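Local coordinates for Non-sulfated chondroitin lyase E66 (Autographa californica nucleopolyhedrovirus, PDB 3VSN), which cleaves non-sulfated chondroitin as a lyase of the viral envelope and is essential for oral infectivity, perhaps by digesting the chondroitin barrier of the host midgut, at residues N108-L113 with D162-L167; T143-F148 with Y170-Y175; V319-Y324 with T417-T422; G337-V342 with G426-Y431. All blocks are in the same frame, centred on the assembly; numbering follows the deposited sequence.

Interactions 1 and 2 belong to the helical domain, interactions 3 and 4 to the beta-rich part on the other side of the chain's centre; the centres of 1 and 3 lie about 52 Å apart. Helix 161-175 serves both helical contacts, and L113 of interaction 1 packs on F148 of interaction 2. Interactions 3 and 4, their centres about 8 Å apart, press the same two sheets together through neighbouring strands 414-421 and 426-434. All four are largely buried, but interaction 1 reaches partly exposed E163 and L167, interaction 2 W171 and interaction 3 K421. Chemistry differs too: 1, 2 and 4 are essentially apolar, whereas interaction 3 adds a lysine-serine hydrogen bond and a water.

Interaction 1: residues N108-L113 with D162-L167; sequences NLINGL and DEAASL
I110 and L113 are the two bumps here, and the small residue A164 is the low spot they converge on. They sit one turn apart on helix 108-113 and both reach across to helix 162-167. The two segments run in roughly the same direction, 27° apart, with their axes 10.8 Å from each other at closest approach. That spacing is wide for a residue as small as alanine, so the long side chains opposite have to stretch to reach it. I110 does this with CG1 turned anti to the backbone N (chi1 -167°), which carries CD1 forward until it rests 3.8 Å from A164 CB. From the next turn, L113 brings in CD2, 4.3 Å from A164 CB and 4.2 Å from L167 CD1, and so fills the dip between alanine and leucine.

E163, one turn before L167, borders the same groove. Its side chain and that of I110 cross obliquely, with E163 OE1 4.2 Å from I110 CG1. That is mere van der Waals contact; the carboxylate is engaged by R114 in a salt bridge, one turn along from I110 on the first helix. Beyond the pair, L113 also touches F148 and I151 of helix 138-154, which joins the two helices into a three-helix cluster, while L109 turns to helix 75-93. Within the two segments the contact is van der Waals fit, with the E163-R114 salt bridge beside it, as between neighbouring helices of the alpha/alpha toroid in the N-terminal helical domain of polysaccharide lyase family 8.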
loop_
_atom_site.group_PDB
_atom_site.type_symbol
_atom_site.label_atom_id
_atom_site.label_comp_id
_atom_site.label_asym_id
_atom_site.label_seq_id
_atom_site.Cartn_x
_atom_site.Cartn_y
_atom_site.Cartn_z
ATOM N N ASN A 108 -25.456 -26.429 12.863
ATOM C CA ASN A 108 -25.387 -25.076 13.407
ATOM C C ASN A 108 -25.437 -24.005 12.318
ATOM O O ASN A 108 -26.065 -22.961 12.497
ATOM C CB ASN A 108 -24.158 -24.903 14.305
ATOM C CG ASN A 108 -24.399 -25.399 15.720
ATOM O OD1 ASN A 108 -25.502 -25.270 16.256
ATOM N ND2 ASN A 108 -23.366 -25.966 16.336
ATOM N N LEU A 109 -24.799 -24.287 11.184
ATOM C CA LEU A 109 -24.805 -23.370 10.046
ATOM C C LEU A 109 -26.198 -23.217 9.424
ATOM O O LEU A 109 -26.676 -22.095 9.255
ATOM C CB LEU A 109 -23.765 -23.785 8.995
ATOM C CG LEU A 109 -22.287 -23.601 9.374
ATOM C CD1 LEU A 109 -21.376 -24.189 8.306
ATOM C CD2 LEU A 109 -21.941 -22.136 9.631
ATOM N N ILE A 110 -26.852 -24.334 9.101
ATOM C CA ILE A 110 -28.207 -24.266 8.540
ATOM C C ILE A 110 -29.206 -23.663 9.545
ATOM O O ILE A 110 -30.076 -22.876 9.159
ATOM C CB ILE A 110 -28.687 -25.618 7.942
ATOM C CG1 ILE A 110 -29.953 -25.426 7.093
ATOM C CG2 ILE A 110 -28.918 -26.667 9.023
ATOM C CD1 ILE A 110 -29.744 -24.616 5.831
ATOM N N ASN A 111 -29.050 -24.008 10.825
ATOM C CA ASN A 111 -29.867 -23.436 11.896
ATOM C C ASN A 111 -29.683 -21.921 11.994
ATOM O O ASN A 111 -30.655 -21.181 12.157
ATOM C CB ASN A 111 -29.546 -24.103 13.241
ATOM C CG ASN A 111 -30.450 -23.628 14.367
ATOM O OD1 ASN A 111 -31.676 -23.598 14.231
ATOM N ND2 ASN A 111 -29.845 -23.263 15.496
ATOM N N GLY A 112 -28.432 -21.472 11.881
ATOM C CA GLY A 112 -28.112 -20.045 11.858
ATOM C C GLY A 112 -28.791 -19.313 10.717
ATOM O O GLY A 112 -29.297 -18.202 10.901
ATOM N N LEU A 113 -28.808 -19.938 9.542
ATOM C CA LEU A 113 -29.463 -19.362 8.365
ATOM C C LEU A 113 -30.980 -19.285 8.552
ATOM O O LEU A 113 -31.595 -18.270 8.217
ATOM C CB LEU A 113 -29.109 -20.149 7.095
ATOM C CG LEU A 113 -29.483 -19.530 5.742
ATOM C CD1 LEU A 113 -28.828 -18.166 5.552
ATOM C CD2 LEU A 113 -29.101 -20.469 4.608
ATOM N N ASP A 162 -30.454 -28.550 -0.318
ATOM C CA ASP A 162 -31.686 -28.145 -0.995
ATOM C C ASP A 162 -32.438 -27.047 -0.236
ATOM O O ASP A 162 -32.940 -26.108 -0.851
ATOM C CB ASP A 162 -32.588 -29.352 -1.286
ATOM C CG ASP A 162 -32.071 -30.211 -2.435
ATOM O OD1 ASP A 162 -31.239 -29.732 -3.238
ATOM O OD2 ASP A 162 -32.505 -31.376 -2.540
ATOM N N GLU A 163 -32.489 -27.145 1.092
ATOM C CA GLU A 163 -33.102 -26.086 1.901
ATOM C C GLU A 163 -32.312 -24.770 1.831
ATOM O O GLU A 163 -32.903 -23.696 1.660
ATOM C CB GLU A 163 -33.283 -26.512 3.361
ATOM C CG GLU A 163 -33.952 -25.437 4.216
ATOM C CD GLU A 163 -34.069 -25.804 5.683
ATOM O OE1 GLU A 163 -33.723 -26.944 6.060
ATOM O OE2 GLU A 163 -34.509 -24.939 6.466
ATOM N N ALA A 164 -30.989 -24.858 1.969
ATOM C CA ALA A 164 -30.135 -23.669 1.906
ATOM C C ALA A 164 -30.274 -22.965 0.558
ATOM O O ALA A 164 -30.412 -21.741 0.502
ATOM C CB ALA A 164 -28.679 -24.027 2.188
ATOM N N ALA A 165 -30.262 -23.746 -0.521
ATOM C CA ALA A 165 -30.445 -23.208 -1.870
ATOM C C ALA A 165 -31.805 -22.535 -2.047
ATOM O O ALA A 165 -31.894 -21.473 -2.662
ATOM C CB ALA A 165 -30.249 -24.296 -2.917
ATOM N N SER A 166 -32.857 -23.150 -1.507
ATOM C CA SER A 166 -34.213 -22.600 -1.612
ATOM C C SER A 166 -34.364 -21.295 -0.832
ATOM O O SER A 166 -34.994 -20.346 -1.309
ATOM C CB SER A 166 -35.253 -23.627 -1.156
ATOM O OG SER A 166 -35.241 -24.752 -2.020
ATOM N N LEU A 167 -33.784 -21.251 0.364
ATOM C CA LEU A 167 -33.764 -20.029 1.163
ATOM C C LEU A 167 -32.987 -18.925 0.450
ATOM O O LEU A 167 -33.413 -17.774 0.444
ATOM C CB LEU A 167 -33.182 -20.289 2.555
ATOM C CG LEU A 167 -34.010 -21.140 3.526
ATOM C CD1 LEU A 167 -33.233 -21.393 4.809
ATOM C CD2 LEU A 167 -35.362 -20.501 3.823
#

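Interaction 2: residues T143-F148 with Y170-Y175; sequences TMPEVF and YWLGLY
Where P145 lies opposite L172, helices 143-148 and 170-175 run nearly antiparallel, 159° between their directions and 10.7 Å between axes, with the first helix kinked at the proline because its N makes no bond to the turn before. L172 is the wedge. Its CG stands anti to the carbonyl carbon (chi1 -64°), and the branch beyond swings over to the proline helix, where CD2 sits in the corner formed by P145 CB and F148 CD2, 3.9 Å from each. L172 and F148 slide past each other in opposite directions, so the leucine lies along the near part of the phenylalanine while the far end of that ring goes on to W171. There F148 CZ meets W171 CB at 3.7 Å; the indole itself leads away, with Y170 CD1 over one of its faces.

These are consecutive antiparallel helices of the alpha/alpha toroid, and the side chain of P145 is only about 11 Å from that of N191, an active-site residue. E146 turns its side chain the other way, into salt bridges with R194 and K49.

At the other end of the contact M144 runs its extended chain outward and bends at the sulfur, putting CE 4.2 Å from Y175 CG. Y175 sends its hydroxyl on to the carbonyl oxygen of P121. Helix 103-119 closes over the same cluster, I116 against M144 and C117 against both F148 and W171.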
loop_
_atom_site.group_PDB
_atom_site.type_symbol
_atom_site.label_atom_id
_atom_site.label_comp_id
_atom_site.label_asym_id
_atom_site.label_seq_id
_atom_site.Cartn_x
_atom_site.Cartn_y
_atom_site.Cartn_z
ATOM N N THR A 143 -22.983 -7.926 3.573
ATOM C CA THR A 143 -22.512 -9.097 4.310
ATOM C C THR A 143 -23.500 -10.267 4.302
ATOM O O THR A 143 -23.101 -11.418 4.113
ATOM C CB THR A 143 -22.136 -8.731 5.758
ATOM O OG1 THR A 143 -21.462 -7.465 5.765
ATOM C CG2 THR A 143 -21.214 -9.784 6.357
ATOM N N MET A 144 -24.781 -9.976 4.498
ATOM C CA MET A 144 -25.793 -11.033 4.587
ATOM C C MET A 144 -25.909 -11.925 3.337
ATOM O O MET A 144 -25.953 -13.145 3.474
ATOM C CB MET A 144 -27.158 -10.463 4.982
ATOM C CG MET A 144 -28.187 -11.525 5.344
ATOM S SD MET A 144 -29.811 -10.800 5.625
ATOM C CE MET A 144 -30.302 -10.385 3.949
ATOM N N PRO A 145 -25.953 -11.334 2.122
ATOM C CA PRO A 145 -26.002 -12.206 0.944
ATOM C C PRO A 145 -24.798 -13.148 0.832
ATOM O O PRO A 145 -24.936 -14.263 0.328
ATOM C CB PRO A 145 -26.038 -11.215 -0.220
ATOM C CG PRO A 145 -26.700 -10.010 0.360
ATOM C CD PRO A 145 -26.115 -9.917 1.743
ATOM N N GLU A 146 -23.640 -12.704 1.321
ATOM C CA GLU A 146 -22.447 -13.555 1.396
ATOM C C GLU A 146 -22.634 -14.735 2.354
ATOM O O GLU A 146 -22.085 -15.814 2.121
ATOM C CB GLU A 146 -21.205 -12.730 1.762
ATOM C CG GLU A 146 -20.752 -11.801 0.640
ATOM C CD GLU A 146 -19.697 -10.783 1.055
ATOM O OE1 GLU A 146 -19.455 -10.588 2.268
ATOM O OE2 GLU A 146 -19.108 -10.158 0.149
ATOM N N VAL A 147 -23.414 -14.533 3.417
ATOM C CA VAL A 147 -23.746 -15.612 4.359
ATOM C C VAL A 147 -24.545 -16.711 3.654
ATOM O O VAL A 147 -24.200 -17.891 3.747
ATOM C CB VAL A 147 -24.525 -15.093 5.589
ATOM C CG1 VAL A 147 -24.964 -16.242 6.485
ATOM C CG2 VAL A 147 -23.674 -14.112 6.380
ATOM N N PHE A 148 -25.598 -16.309 2.942
ATOM C CA PHE A 148 -26.417 -17.236 2.162
ATOM C C PHE A 148 -25.552 -18.057 1.212
ATOM O O PHE A 148 -25.663 -19.286 1.165
ATOM C CB PHE A 148 -27.491 -16.481 1.373
ATOM C CG PHE A 148 -28.699 -16.105 2.189
ATOM C CD1 PHE A 148 -29.816 -16.939 2.225
ATOM C CD2 PHE A 148 -28.731 -14.916 2.911
ATOM C CE1 PHE A 148 -30.933 -16.598 2.971
ATOM C CE2 PHE A 148 -29.848 -14.568 3.660
ATOM C CZ PHE A 148 -30.952 -15.411 3.687
ATOM N N TYR A 170 -35.087 -17.637 -2.573
ATOM C CA TYR A 170 -36.188 -16.794 -2.128
ATOM C C TYR A 170 -35.740 -15.470 -1.510
ATOM O O TYR A 170 -36.186 -14.408 -1.933
ATOM C CB TYR A 170 -37.131 -17.522 -1.164
ATOM C CG TYR A 170 -38.328 -16.660 -0.825
ATOM C CD1 TYR A 170 -38.345 -15.872 0.327
ATOM C CD2 TYR A 170 -39.424 -16.599 -1.684
ATOM C CE1 TYR A 170 -39.433 -15.066 0.625
ATOM C CE2 TYR A 170 -40.514 -15.795 -1.396
ATOM C CZ TYR A 170 -40.514 -15.034 -0.246
ATOM O OH TYR A 170 -41.597 -14.238 0.035
ATOM N N TRP A 171 -34.880 -15.537 -0.499
ATOM C CA TRP A 171 -34.538 -14.345 0.275
ATOM C C TRP A 171 -33.651 -13.369 -0.447
ATOM O O TRP A 171 -33.786 -12.154 -0.264
ATOM C CB TRP A 171 -33.999 -14.716 1.653
ATOM C CG TRP A 171 -35.106 -15.234 2.536
ATOM C CD1 TRP A 171 -35.373 -16.557 2.883
ATOM C CD2 TRP A 171 -36.176 -14.449 3.167
ATOM N NE1 TRP A 171 -36.488 -16.640 3.680
ATOM C CE2 TRP A 171 -37.019 -15.411 3.889
ATOM C CE3 TRP A 171 -36.504 -13.094 3.211
ATOM C CZ2 TRP A 171 -38.133 -15.011 4.617
ATOM C CZ3 TRP A 171 -37.629 -12.703 3.949
ATOM C CH2 TRP A 171 -38.422 -13.641 4.636
ATOM N N LEU A 172 -32.759 -13.877 -1.293
ATOM C CA LEU A 172 -31.944 -12.990 -2.119
ATOM C C LEU A 172 -32.776 -12.444 -3.274
ATOM O O LEU A 172 -32.537 -11.333 -3.735
ATOM C CB LEU A 172 -30.657 -13.669 -2.605
ATOM C CG LEU A 172 -29.649 -14.087 -1.521
ATOM C CD1 LEU A 172 -28.286 -14.358 -2.141
ATOM C CD2 LEU A 172 -29.519 -13.043 -0.416
ATOM N N GLY A 173 -33.766 -13.218 -3.717
ATOM C CA GLY A 173 -34.750 -12.734 -4.687
ATOM C C GLY A 173 -35.429 -11.468 -4.196
ATOM O O GLY A 173 -35.710 -10.561 -4.979
ATOM N N LEU A 174 -35.670 -11.404 -2.888
ATOM C CA LEU A 174 -36.259 -10.226 -2.265
ATOM C C LEU A 174 -35.236 -9.129 -1.962
ATOM O O LEU A 174 -35.455 -7.969 -2.311
ATOM C CB LEU A 174 -37.006 -10.603 -0.981
ATOM C CG LEU A 174 -38.319 -11.389 -1.078
ATOM C CD1 LEU A 174 -38.850 -11.639 0.323
ATOM C CD2 LEU A 174 -39.366 -10.667 -1.918
ATOM N N TYR A 175 -34.127 -9.498 -1.318
ATOM C CA TYR A 175 -33.172 -8.515 -0.792
ATOM C C TYR A 175 -32.079 -8.085 -1.768
ATOM O O TYR A 175 -31.461 -7.033 -1.591
ATOM C CB TYR A 175 -32.574 -8.999 0.531
ATOM C CG TYR A 175 -33.502 -8.749 1.691
ATOM C CD1 TYR A 175 -34.559 -9.622 1.963
ATOM C CD2 TYR A 175 -33.348 -7.625 2.501
ATOM C CE1 TYR A 175 -35.424 -9.387 3.015
ATOM C CE2 TYR A 175 -34.209 -7.384 3.561
ATOM C CZ TYR A 175 -35.244 -8.268 3.811
ATOM O OH TYR A 175 -36.103 -8.034 4.856
#

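Interaction 3: residues V319-Y324 with T417-T422; sequences VHSADY and TAIAKT
K421 reaches across to S321 from edge strand 414-421 of the seven-stranded sheet; S321 lies on 318-322, the outermost strand of the four-stranded antiparallel sheet packed against it, consistent with a beta-sandwich. Lysine CG sits between the backbone N and the carbonyl carbon (chi1 68°), the chain then runs extended past V319, and a bend at the last torsion (chi4 -68°) turns NZ onto S321 OG, a hydrogen bond of 2.8 Å. On the way K421 CD passes 3.3 Å from V319 O, and V319 CG1 lies 3.8 Å from K421 CB as the two side chains slide by in opposite directions. A glycerol, probably from the crystallisation liquor, bonds to V319 O and T422 O.

In S321, chi1 of 68° faces OG to K421 NZ and leaves CB to meet I419 CG2 at 3.6 Å, while I419 CD1 points on toward A322 O. The carboxylate of D323 borders I419 but is held elsewhere, by L652 N and the side chain of Q653.

A water accepts from S321 N at 2.9 Å and weakly from K421 NZ. The ammonium thus has S321 OG and, weakly, this water as acceptors at a mostly buried seam, and D323 OD1, 5.3 Å from NZ, may add modest electrostatic stabilisation without forming a salt bridge.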
loop_
_atom_site.group_PDB
_atom_site.type_symbol
_atom_site.label_atom_id
_atom_site.label_comp_id
_atom_site.label_asym_id
_atom_site.label_seq_id
_atom_site.Cartn_x
_atom_site.Cartn_y
_atom_site.Cartn_z
ATOM N N VAL A 319 12.841 -4.813 -8.275
ATOM C CA VAL A 319 12.729 -3.376 -8.067
ATOM C C VAL A 319 11.657 -2.862 -9.033
ATOM O O VAL A 319 11.721 -3.127 -10.233
ATOM C CB VAL A 319 14.077 -2.666 -8.303
ATOM C CG1 VAL A 319 13.967 -1.175 -8.008
ATOM C CG2 VAL A 319 15.170 -3.301 -7.447
ATOM N N HIS A 320 10.670 -2.150 -8.496
ATOM C CA HIS A 320 9.542 -1.639 -9.274
ATOM C C HIS A 320 9.527 -0.142 -9.247
ATOM O O HIS A 320 9.896 0.469 -8.238
ATOM C CB HIS A 320 8.218 -2.126 -8.683
ATOM C CG HIS A 320 8.111 -3.624 -8.548
ATOM N ND1 HIS A 320 7.952 -4.440 -9.612
ATOM C CD2 HIS A 320 8.102 -4.441 -7.420
ATOM C CE1 HIS A 320 7.869 -5.714 -9.187
ATOM N NE2 HIS A 320 7.958 -5.713 -7.845
ATOM N N SER A 321 9.070 0.475 -10.334
ATOM C CA SER A 321 8.902 1.926 -10.345
ATOM C C SER A 321 7.626 2.384 -11.038
ATOM O O SER A 321 7.215 1.821 -12.049
ATOM C CB SER A 321 10.114 2.615 -10.979
ATOM O OG SER A 321 10.203 2.331 -12.364
ATOM N N ALA A 322 7.011 3.418 -10.478
ATOM C CA ALA A 322 5.891 4.086 -11.115
ATOM C C ALA A 322 6.362 5.503 -11.410
ATOM O O ALA A 322 6.405 6.350 -10.514
ATOM C CB ALA A 322 4.683 4.082 -10.192
ATOM N N ASP A 323 6.754 5.740 -12.663
ATOM C CA ASP A 323 7.502 6.945 -13.039
ATOM C C ASP A 323 6.669 8.229 -13.084
ATOM O O ASP A 323 7.218 9.329 -12.987
ATOM C CB ASP A 323 8.198 6.745 -14.388
ATOM C CG ASP A 323 9.248 5.641 -14.362
ATOM O OD1 ASP A 323 9.668 5.198 -13.265
ATOM O OD2 ASP A 323 9.655 5.216 -15.462
ATOM N N TYR A 324 5.359 8.088 -13.257
ATOM C CA TYR A 324 4.451 9.236 -13.277
ATOM C C TYR A 324 3.837 9.518 -11.906
ATOM O O TYR A 324 3.730 10.675 -11.491
ATOM C CB TYR A 324 3.320 8.998 -14.275
ATOM C CG TYR A 324 3.691 9.230 -15.719
ATOM C CD1 TYR A 324 3.739 10.522 -16.246
ATOM C CD2 TYR A 324 3.964 8.158 -16.568
ATOM C CE1 TYR A 324 4.064 10.740 -17.576
ATOM C CE2 TYR A 324 4.289 8.365 -17.900
ATOM C CZ TYR A 324 4.337 9.656 -18.398
ATOM O OH TYR A 324 4.657 9.866 -19.720
ATOM N N THR A 417 9.977 14.663 -9.395
ATOM C CA THR A 417 10.599 13.415 -8.953
ATOM C C THR A 417 11.091 12.581 -10.136
ATOM O O THR A 417 10.377 12.405 -11.125
ATOM C CB THR A 417 9.623 12.579 -8.085
ATOM O OG1 THR A 417 9.342 13.279 -6.869
ATOM C CG2 THR A 417 10.212 11.219 -7.731
ATOM N N ALA A 418 12.313 12.074 -10.020
ATOM C CA ALA A 418 12.861 11.156 -11.012
ATOM C C ALA A 418 13.207 9.822 -10.366
ATOM O O ALA A 418 13.614 9.768 -9.202
ATOM C CB ALA A 418 14.085 11.754 -11.688
ATOM N N ILE A 419 13.036 8.751 -11.134
ATOM C CA ILE A 419 13.335 7.399 -10.666
ATOM C C ILE A 419 14.143 6.660 -11.732
ATOM O O ILE A 419 13.824 6.732 -12.917
ATOM C CB ILE A 419 12.048 6.604 -10.332
ATOM C CG1 ILE A 419 11.211 7.333 -9.272
ATOM C CG2 ILE A 419 12.393 5.200 -9.841
ATOM C CD1 ILE A 419 9.783 6.826 -9.134
ATOM N N ALA A 420 15.200 5.972 -11.310
ATOM C CA ALA A 420 15.964 5.108 -12.205
ATOM C C ALA A 420 16.225 3.793 -11.497
ATOM O O ALA A 420 16.583 3.782 -10.322
ATOM C CB ALA A 420 17.279 5.766 -12.608
ATOM N N LYS A 421 16.035 2.684 -12.205
ATOM C CA LYS A 421 16.254 1.374 -11.598
ATOM C C LYS A 421 16.950 0.394 -12.534
ATOM O O LYS A 421 16.850 0.497 -13.763
ATOM C CB LYS A 421 14.933 0.776 -11.087
ATOM C CG LYS A 421 13.957 0.388 -12.193
ATOM C CD LYS A 421 12.709 -0.275 -11.633
ATOM C CE LYS A 421 11.870 -0.903 -12.736
ATOM N NZ LYS A 421 11.264 0.122 -13.633
ATOM N N THR A 422 17.660 -0.549 -11.923
ATOM C CA THR A 422 18.279 -1.669 -12.625
ATOM C C THR A 422 17.802 -2.975 -11.977
ATOM O O THR A 422 16.776 -2.979 -11.291
ATOM C CB THR A 422 19.820 -1.583 -12.593
ATOM O OG1 THR A 422 20.264 -1.479 -11.233
ATOM C CG2 THR A 422 20.321 -0.380 -13.395
HETATM O O HOH W 1 8.524 -1.207 -12.644
#

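Interaction 4: residues G337-V342 with G426-Y431; sequences GSVVGV and GAILVY
I428 meets V339 with CG1 anti to the backbone N (chi1 -179°), which stands CG2 and CD1 up as two prongs toward the opposing strand. V430 also sets CG1 anti to N (chi1 179°), but its CG2 lies beside the backbone N; the two methyls face G341 and V342. The CG2 prong of I428 lies under the fork of V339, 3.9 Å from V339 CB and about as near both its methyls, while I428 CD1 reaches 4.0 Å from V339 CG1. V430 CG1 meets V342 CG2 at 3.7 Å, with the two valines crossing at about a right angle.

Between these pairs the chain opposite dips to G341, whose bare CA is 4.1 Å from I428 CD1 and 4.0 Å from V430 CG2. Lacking a side chain, the glycine lets both residues come up against its backbone. F448 also packs on V339, and T417 touches I428 and V430 and gives its hydroxyl to V342 O.

No hydrogen bond joins the two segments: strand 335-340, with G341 and V342 just beyond its end, belongs to the four-stranded sheet and strand 426-434 to the seven-stranded one. The apolar interface between the two is that of this lyase's beta-sandwich.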
loop_
_atom_site.group_PDB
_atom_site.type_symbol
_atom_site.label_atom_id
_atom_site.label_comp_id
_atom_site.label_asym_id
_atom_site.label_seq_id
_atom_site.Cartn_x
_atom_site.Cartn_y
_atom_site.Cartn_z
ATOM N N GLY A 337 11.502 -2.240 0.861
ATOM C CA GLY A 337 11.751 -0.803 0.967
ATOM C C GLY A 337 10.924 -0.061 -0.060
ATOM O O GLY A 337 10.692 -0.574 -1.153
ATOM N N SER A 338 10.478 1.145 0.279
ATOM C CA SER A 338 9.696 1.946 -0.666
ATOM C C SER A 338 9.774 3.434 -0.365
ATOM O O SER A 338 9.867 3.836 0.796
ATOM C CB SER A 338 8.232 1.492 -0.663
ATOM O OG SER A 338 7.499 2.106 -1.713
ATOM N N VAL A 339 9.750 4.247 -1.420
ATOM C CA VAL A 339 9.635 5.696 -1.280
ATOM C C VAL A 339 8.472 6.194 -2.134
ATOM O O VAL A 339 8.390 5.883 -3.328
ATOM C CB VAL A 339 10.922 6.450 -1.700
ATOM C CG1 VAL A 339 10.712 7.959 -1.620
ATOM C CG2 VAL A 339 12.105 6.045 -0.833
ATOM N N VAL A 340 7.574 6.950 -1.510
ATOM C CA VAL A 340 6.581 7.718 -2.260
ATOM C C VAL A 340 7.189 9.082 -2.571
ATOM O O VAL A 340 7.559 9.829 -1.661
ATOM C CB VAL A 340 5.252 7.869 -1.484
ATOM C CG1 VAL A 340 4.290 8.797 -2.220
ATOM C CG2 VAL A 340 4.612 6.504 -1.250
ATOM N N GLY A 341 7.311 9.387 -3.861
ATOM C CA GLY A 341 7.852 10.659 -4.317
ATOM C C GLY A 341 6.795 11.745 -4.291
ATOM O O GLY A 341 5.739 11.592 -3.667
ATOM N N VAL A 342 7.083 12.851 -4.966
ATOM C CA VAL A 342 6.202 14.011 -4.959
ATOM C C VAL A 342 6.055 14.537 -6.387
ATOM O O VAL A 342 7.049 14.728 -7.094
ATOM C CB VAL A 342 6.748 15.124 -4.020
ATOM C CG1 VAL A 342 5.746 16.259 -3.866
ATOM C CG2 VAL A 342 7.096 14.568 -2.645
ATOM N N GLY A 426 17.600 0.656 -7.168
ATOM C CA GLY A 426 16.717 1.719 -7.631
ATOM C C GLY A 426 17.011 3.005 -6.885
ATOM O O GLY A 426 17.192 2.994 -5.666
ATOM N N ALA A 427 17.073 4.110 -7.622
ATOM C CA ALA A 427 17.280 5.424 -7.027
ATOM C C ALA A 427 16.085 6.327 -7.285
ATOM O O ALA A 427 15.450 6.248 -8.339
ATOM C CB ALA A 427 18.550 6.065 -7.570
ATOM N N ILE A 428 15.792 7.192 -6.320
ATOM C CA ILE A 428 14.710 8.158 -6.461
ATOM C C ILE A 428 15.185 9.539 -6.014
ATOM O O ILE A 428 15.819 9.678 -4.970
ATOM C CB ILE A 428 13.415 7.695 -5.739
ATOM C CG1 ILE A 428 12.284 8.719 -5.917
ATOM C CG2 ILE A 428 13.672 7.374 -4.269
ATOM C CD1 ILE A 428 10.908 8.167 -5.606
ATOM N N LEU A 429 14.900 10.539 -6.842
ATOM C CA LEU A 429 15.353 11.908 -6.631
ATOM C C LEU A 429 14.130 12.804 -6.558
ATOM O O LEU A 429 13.382 12.912 -7.533
ATOM C CB LEU A 429 16.260 12.346 -7.784
ATOM C CG LEU A 429 16.769 13.791 -7.800
ATOM C CD1 LEU A 429 17.560 14.119 -6.542
ATOM C CD2 LEU A 429 17.604 14.039 -9.051
ATOM N N VAL A 430 13.931 13.435 -5.403
ATOM C CA VAL A 430 12.732 14.224 -5.139
ATOM C C VAL A 430 13.098 15.672 -4.830
ATOM O O VAL A 430 13.983 15.936 -4.017
ATOM C CB VAL A 430 11.925 13.655 -3.945
ATOM C CG1 VAL A 430 10.685 14.504 -3.672
ATOM C CG2 VAL A 430 11.536 12.200 -4.185
ATOM N N TYR A 431 12.411 16.593 -5.497
ATOM C CA TYR A 431 12.454 18.011 -5.159
ATOM C C TYR A 431 11.034 18.372 -4.777
ATOM O O TYR A 431 10.113 18.252 -5.590
ATOM C CB TYR A 431 12.921 18.830 -6.367
ATOM C CG TYR A 431 12.978 20.346 -6.188
ATOM C CD1 TYR A 431 13.154 20.935 -4.929
ATOM C CD2 TYR A 431 12.904 21.186 -7.301
ATOM C CE1 TYR A 431 13.220 22.319 -4.787
ATOM C CE2 TYR A 431 12.973 22.565 -7.171
ATOM C CZ TYR A 431 13.132 23.126 -5.916
ATOM O OH TYR A 431 13.199 24.496 -5.799
#